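Local coordinates for protein beta-porphyranase B (Bacteroides plebeius, PDB 4AWD) that cleaves the sulfated red-seaweed polysaccharide porphyran at beta-1,4 linkages between beta-D-galactopyranose and alpha-L-galactopyranose-6-sulfate, at residues E34-L39 with R315-V320; L177-T182 with V253-D258. One frame throughout, in Å; residues are numbered along the deposited sequence.

In the fold
From the N terminus the chain runs through the short helix 30-34 into the segment 34-39, which lies against 315-320 on the last strand, 308-321. Contact 1 thus closes a loop of nearly the whole domain and brings parts near the two ends of the chain together. Contact 2 falls within that loop. It closes a shorter one, joining strand 168-182, with the probable catalytic residues, to strand 252-257. The centres of contacts 1 and 2 are about 16 Å apart, and the two do not touch. Contact 1 packs the N-terminal segment on one sheet of the GH16 jelly-roll sandwich. Contact 2 joins the two sheets across the core.

Contact 1: E34-L39 with R315-V320; sequences EHIKNL and RAYKLV
H35 and Y317 are brought together by their first torsions. The H35 ring is held opposite the backbone N (chi1 -170°), while the Y317 ring stands opposite its own carbonyl carbon (chi1 -54°) and reaches the segment 34-39. R315 comes in next to Y317, its chain bent at chi3. Its NH2 ends over one face of the H35 ring, 3.4 Å from H35 CG. The guanidinium plane is tilted 52° from that ring, so the two groups are not stacked flat. Y317 OH lies at the edge of the H35 ring, in its plane, 3.7 Å from H35 CD2; it is 3.4 Å from H35 CB.

The Y317 ring is packed by two aliphatic side chains. L39 puts CD2 over one face in a CH-pi contact, 3.7 Å from the ring centroid. I36 CG1 meets the ring obliquely, 3.6 Å from Y317 CE2.

Y317 OH is hydrogen-bonded to A32 O, and H35 NE2 to E137 OE1.

The chemistry is therefore apolar at the L39 end and polar at the H35 end. E137 would probably favour a protonated H35, and the guanidinium near the ring face may work against it. R315, whose NH1 makes a salt bridge with E57, a ligand of the calcium ion, belongs to the second shell of that site and also covers one face of H35.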
loop_
_atom_site.group_PDB
_atom_site.type_symbol
_atom_site.label_atom_id
_atom_site.label_comp_id
_atom_site.label_asym_id
_atom_site.label_seq_id
_atom_site.Cartn_x
_atom_site.Cartn_y
_atom_site.Cartn_z
ATOM N N GLU A 34 17.476 15.508 -0.381
ATOM C CA GLU A 34 18.370 15.214 -1.493
ATOM C C GLU A 34 17.653 14.464 -2.627
ATOM O O GLU A 34 17.965 14.678 -3.797
ATOM C CB GLU A 34 19.587 14.432 -0.982
ATOM C CG GLU A 34 20.597 13.984 -2.052
ATOM C CD GLU A 34 21.363 15.137 -2.729
ATOM O OE1 GLU A 34 21.524 16.236 -2.127
ATOM O OE2 GLU A 34 21.816 14.931 -3.883
ATOM N N HIS A 35 16.686 13.611 -2.278
ATOM C CA HIS A 35 15.928 12.826 -3.262
ATOM C C HIS A 35 15.000 13.655 -4.185
ATOM O O HIS A 35 14.495 13.134 -5.180
ATOM C CB HIS A 35 15.141 11.701 -2.563
ATOM C CG HIS A 35 14.520 10.707 -3.504
ATOM N ND1 HIS A 35 15.261 9.947 -4.388
ATOM C CD2 HIS A 35 13.228 10.341 -3.688
ATOM C CE1 HIS A 35 14.452 9.166 -5.083
ATOM N NE2 HIS A 35 13.213 9.389 -4.681
ATOM N N ILE A 36 14.788 14.935 -3.867
ATOM C CA ILE A 36 13.976 15.830 -4.709
ATOM C C ILE A 36 14.513 15.940 -6.153
ATOM O O ILE A 36 13.726 16.040 -7.101
ATOM C CB ILE A 36 13.756 17.221 -4.031
ATOM C CG1 ILE A 36 12.934 17.045 -2.748
ATOM C CG2 ILE A 36 13.048 18.224 -4.968
ATOM C CD1 ILE A 36 12.938 18.264 -1.816
ATOM N N LYS A 37 15.837 15.888 -6.311
ATOM C CA LYS A 37 16.495 15.727 -7.622
ATOM C C LYS A 37 15.768 14.757 -8.543
ATOM O O LYS A 37 15.692 14.985 -9.748
ATOM C CB LYS A 37 17.861 15.071 -7.453
ATOM C CG LYS A 37 18.956 15.866 -6.837
ATOM C CD LYS A 37 20.272 15.070 -6.941
ATOM C CE LYS A 37 20.081 13.604 -6.567
ATOM N NZ LYS A 37 21.355 12.945 -6.161
ATOM N N ASN A 38 15.310 13.640 -7.966
ATOM C CA ASN A 38 14.771 12.509 -8.721
ATOM C C ASN A 38 13.273 12.571 -8.996
ATOM O O ASN A 38 12.763 11.832 -9.828
ATOM C CB ASN A 38 15.102 11.195 -8.017
ATOM C CG ASN A 38 16.589 10.949 -7.911
ATOM O OD1 ASN A 38 17.296 10.962 -8.910
ATOM N ND2 ASN A 38 17.072 10.727 -6.694
ATOM N N LEU A 39 12.572 13.444 -8.287
ATOM C CA LEU A 39 11.140 13.625 -8.492
ATOM C C LEU A 39 10.857 14.244 -9.867
ATOM O O LEU A 39 11.744 14.859 -10.469
ATOM C CB LEU A 39 10.519 14.456 -7.341
ATOM C CG LEU A 39 10.006 13.692 -6.109
ATOM C CD1 LEU A 39 10.887 12.496 -5.700
ATOM C CD2 LEU A 39 9.796 14.608 -4.900
ATOM N N ARG A 315 9.186 7.913 1.609
ATOM C CA ARG A 315 9.396 9.359 1.514
ATOM C C ARG A 315 8.201 10.067 0.893
ATOM O O ARG A 315 7.711 9.664 -0.156
ATOM C CB ARG A 315 10.743 9.687 0.822
ATOM C CG ARG A 315 11.907 8.811 1.374
ATOM C CD ARG A 315 13.315 9.372 1.278
ATOM N NE ARG A 315 14.017 9.098 0.034
ATOM C CZ ARG A 315 15.265 8.623 -0.087
ATOM N NH1 ARG A 315 16.017 8.308 0.958
ATOM N NH2 ARG A 315 15.770 8.460 -1.299
ATOM N N ALA A 316 7.697 11.088 1.579
ATOM C CA ALA A 316 6.538 11.841 1.094
ATOM C C ALA A 316 6.870 13.318 0.877
ATOM O O ALA A 316 7.701 13.898 1.589
ATOM C CB ALA A 316 5.376 11.707 2.054
ATOM N N TYR A 317 6.206 13.921 -0.102
ATOM C CA TYR A 317 6.436 15.316 -0.417
ATOM C C TYR A 317 5.138 16.084 -0.644
ATOM O O TYR A 317 4.099 15.510 -0.966
ATOM C CB TYR A 317 7.376 15.455 -1.619
ATOM C CG TYR A 317 8.691 14.713 -1.450
ATOM C CD1 TYR A 317 8.776 13.341 -1.705
ATOM C CD2 TYR A 317 9.838 15.369 -1.024
ATOM C CE1 TYR A 317 9.962 12.648 -1.545
ATOM C CE2 TYR A 317 11.043 14.677 -0.870
ATOM C CZ TYR A 317 11.088 13.317 -1.133
ATOM O OH TYR A 317 12.252 12.616 -0.981
ATOM N N LYS A 318 5.232 17.393 -0.436
ATOM C CA LYS A 318 4.172 18.360 -0.676
ATOM C C LYS A 318 4.630 19.401 -1.678
ATOM O O LYS A 318 5.803 19.770 -1.714
ATOM C CB LYS A 318 3.858 19.094 0.628
ATOM C CG LYS A 318 2.498 18.815 1.218
ATOM C CD LYS A 318 2.498 19.129 2.723
ATOM C CE LYS A 318 3.304 20.389 3.065
ATOM N NZ LYS A 318 3.370 20.618 4.539
ATOM N N LEU A 319 3.699 19.894 -2.478
ATOM C CA LEU A 319 3.973 21.057 -3.304
ATOM C C LEU A 319 3.659 22.341 -2.544
ATOM O O LEU A 319 2.611 22.477 -1.908
ATOM C CB LEU A 319 3.177 21.014 -4.599
ATOM C CG LEU A 319 3.719 20.110 -5.700
ATOM C CD1 LEU A 319 2.700 20.077 -6.812
ATOM C CD2 LEU A 319 5.065 20.606 -6.218
ATOM N N VAL A 320 4.585 23.284 -2.639
ATOM C CA VAL A 320 4.474 24.576 -1.983
ATOM C C VAL A 320 4.857 25.659 -3.011
ATOM O O VAL A 320 5.699 25.404 -3.877
ATOM C CB VAL A 320 5.370 24.576 -0.714
ATOM C CG1 VAL A 320 6.291 25.766 -0.632
ATOM C CG2 VAL A 320 4.536 24.406 0.552
#

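Contact 2: L177-T182 with V253-D258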
loop_
_atom_site.group_PDB
_atom_site.type_symbol
_atom_site.label_atom_id
_atom_site.label_comp_id
_atom_site.label_asym_id
_atom_site.label_seq_id
_atom_site.Cartn_x
_atom_site.Cartn_y
_atom_site.Cartn_z
ATOM N N LEU A 177 -5.486 4.022 -2.374
ATOM C CA LEU A 177 -4.510 4.272 -3.419
ATOM C C LEU A 177 -3.362 3.286 -3.267
ATOM O O LEU A 177 -2.569 3.365 -2.324
ATOM C CB LEU A 177 -4.032 5.739 -3.369
ATOM C CG LEU A 177 -2.794 6.260 -4.132
ATOM C CD1 LEU A 177 -2.856 5.943 -5.608
ATOM C CD2 LEU A 177 -2.647 7.774 -3.944
ATOM N N ASP A 178 -3.319 2.328 -4.178
ATOM C CA ASP A 178 -2.306 1.271 -4.169
ATOM C C ASP A 178 -1.159 1.685 -5.056
ATOM O O ASP A 178 -1.319 1.785 -6.275
ATOM C CB ASP A 178 -2.904 -0.053 -4.675
ATOM C CG ASP A 178 -3.863 -0.676 -3.674
ATOM O OD1 ASP A 178 -3.430 -0.887 -2.531
ATOM O OD2 ASP A 178 -5.034 -0.953 -4.027
ATOM N N ILE A 179 -0.013 1.960 -4.441
ATOM C CA ILE A 179 1.153 2.404 -5.191
ATOM C C ILE A 179 1.889 1.187 -5.749
ATOM O O ILE A 179 2.279 1.177 -6.912
ATOM C CB ILE A 179 2.064 3.346 -4.358
ATOM C CG1 ILE A 179 1.311 4.655 -4.075
ATOM C CG2 ILE A 179 3.365 3.635 -5.111
ATOM C CD1 ILE A 179 1.906 5.556 -3.013
ATOM N N ILE A 180 2.056 0.153 -4.930
ATOM C CA ILE A 180 2.531 -1.134 -5.440
ATOM C C ILE A 180 1.949 -2.304 -4.672
ATOM O O ILE A 180 1.876 -2.273 -3.439
ATOM C CB ILE A 180 4.102 -1.232 -5.491
ATOM C CG1 ILE A 180 4.562 -2.542 -6.154
ATOM C CG2 ILE A 180 4.742 -1.040 -4.076
ATOM C CD1 ILE A 180 4.158 -2.683 -7.640
ATOM N N GLU A 181 1.524 -3.317 -5.424
ATOM C CA GLU A 181 1.317 -4.672 -4.917
ATOM C C GLU A 181 2.189 -5.605 -5.745
ATOM O O GLU A 181 2.197 -5.507 -6.965
ATOM C CB GLU A 181 -0.145 -5.102 -5.076
ATOM C CG GLU A 181 -1.177 -4.254 -4.357
ATOM C CD GLU A 181 -2.589 -4.736 -4.611
ATOM O OE1 GLU A 181 -2.958 -5.812 -4.079
ATOM O OE2 GLU A 181 -3.336 -4.058 -5.352
ATOM N N THR A 182 2.959 -6.478 -5.094
ATOM C CA THR A 182 3.594 -7.627 -5.769
ATOM C C THR A 182 3.665 -8.771 -4.773
ATOM O O THR A 182 3.328 -8.579 -3.595
ATOM C CB THR A 182 5.041 -7.398 -6.151
ATOM O OG1 THR A 182 5.616 -6.478 -5.220
ATOM C CG2 THR A 182 5.182 -6.908 -7.546
ATOM N N VAL A 253 -3.852 10.505 -10.473
ATOM C CA VAL A 253 -2.716 9.928 -9.774
ATOM C C VAL A 253 -1.784 9.344 -10.829
ATOM O O VAL A 253 -2.248 8.759 -11.800
ATOM C CB VAL A 253 -3.153 8.835 -8.780
ATOM C CG1 VAL A 253 -1.995 8.473 -7.900
ATOM C CG2 VAL A 253 -4.311 9.323 -7.895
ATOM N N LYS A 254 -0.477 9.545 -10.658
ATOM C CA LYS A 254 0.518 9.143 -11.666
ATOM C C LYS A 254 1.625 8.293 -11.040
ATOM O O LYS A 254 2.211 8.677 -10.028
ATOM C CB LYS A 254 1.130 10.375 -12.344
ATOM C CG LYS A 254 0.104 11.313 -12.982
ATOM C CD LYS A 254 0.737 12.433 -13.845
ATOM C CE LYS A 254 -0.354 13.203 -14.604
ATOM N NZ LYS A 254 0.152 14.386 -15.413
ATOM N N PHE A 255 1.944 7.163 -11.663
ATOM C CA PHE A 255 2.833 6.184 -11.032
ATOM C C PHE A 255 4.238 6.097 -11.618
ATOM O O PHE A 255 4.433 6.205 -12.833
ATOM C CB PHE A 255 2.158 4.811 -10.980
ATOM C CG PHE A 255 0.853 4.831 -10.253
ATOM C CD1 PHE A 255 0.821 4.723 -8.874
ATOM C CD2 PHE A 255 -0.345 5.011 -10.952
ATOM C CE1 PHE A 255 -0.391 4.773 -8.180
ATOM C CE2 PHE A 255 -1.562 5.054 -10.272
ATOM C CZ PHE A 255 -1.587 4.930 -8.876
ATOM N N TYR A 256 5.214 5.907 -10.734
ATOM C CA TYR A 256 6.626 5.905 -11.111
ATOM C C TYR A 256 7.336 4.654 -10.618
ATOM O O TYR A 256 7.195 4.250 -9.466
ATOM C CB TYR A 256 7.326 7.163 -10.595
ATOM C CG TYR A 256 6.791 8.432 -11.226
ATOM C CD1 TYR A 256 5.553 8.968 -10.836
ATOM C CD2 TYR A 256 7.513 9.093 -12.229
ATOM C CE1 TYR A 256 5.050 10.113 -11.422
ATOM C CE2 TYR A 256 7.012 10.253 -12.826
ATOM C CZ TYR A 256 5.784 10.756 -12.413
ATOM O OH TYR A 256 5.286 11.897 -12.998
ATOM N N TYR A 257 8.076 4.038 -11.524
ATOM C CA TYR A 257 8.908 2.912 -11.192
ATOM C C TYR A 257 10.331 3.342 -11.444
ATOM O O TYR A 257 10.626 3.816 -12.522
ATOM C CB TYR A 257 8.559 1.717 -12.083
ATOM C CG TYR A 257 9.445 0.517 -11.872
ATOM C CD1 TYR A 257 9.497 -0.117 -10.626
ATOM C CD2 TYR A 257 10.231 0.014 -12.906
ATOM C CE1 TYR A 257 10.290 -1.212 -10.419
ATOM C CE2 TYR A 257 11.046 -1.096 -12.705
ATOM C CZ TYR A 257 11.065 -1.710 -11.462
ATOM O OH TYR A 257 11.851 -2.821 -11.240
ATOM N N ASP A 258 11.202 3.182 -10.453
ATOM C CA ASP A 258 12.599 3.626 -10.544
ATOM C C ASP A 258 12.768 5.058 -11.130
ATOM O O ASP A 258 13.691 5.342 -11.894
ATOM C CB ASP A 258 13.454 2.572 -11.270
ATOM C CG ASP A 258 13.747 1.337 -10.405
ATOM O OD1 ASP A 258 13.561 1.389 -9.160
ATOM O OD2 ASP A 258 14.185 0.307 -10.972
#
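L177 and F255 lie side by side and run in opposite directions. L177 CD1 is the main point of touch. It meets the F255 ring at the edge, near the ring plane, 3.6 Å from F255 CZ. The same methyl is 3.5 Å from V253 CG1, where the two branched side chains meet at a slant. With L177 CG opposite the backbone N (chi1 167°) and chi2 at 54°, the CD1 branch is set against V253 and F255.

The F255 ring also reaches the backbone of the other segment. Its CE1 atom is 3.7 Å from D178 O and 4.1 Å from I179 CA, both approached obliquely. The I179 side chain is a looser neighbour, with CG1 at 4.4 Å from F255 CE1. No hydrogen bond crosses the contact; its side-chain contacts are apolar, and all the touching residues are buried.

The D178 carboxylate takes no part in the F255 contact. Its OD2 is hydrogen-bonded to a glycerol, probably from the crystallisation liquor, and weakly to H208. The sequence E176-L-D-I-I-E181 fits the GH16 ExDxxE motif, with E176 the probable nucleophile and E181 the probable proton donor. I179 and I180 form a classic beta bulge, both facing F151.

Strand 168-182 lies between strands 149-163 and 204-213, in the sheet that carries the probable catalytic residues. Strand 252-257 lies between strands 241-249 and 260-265 in the facing sheet. I179 and V253 both touch C245 of strand 241-249, and F255 touches S205 of strand 204-213, so the contact is part of the core between the two sheets.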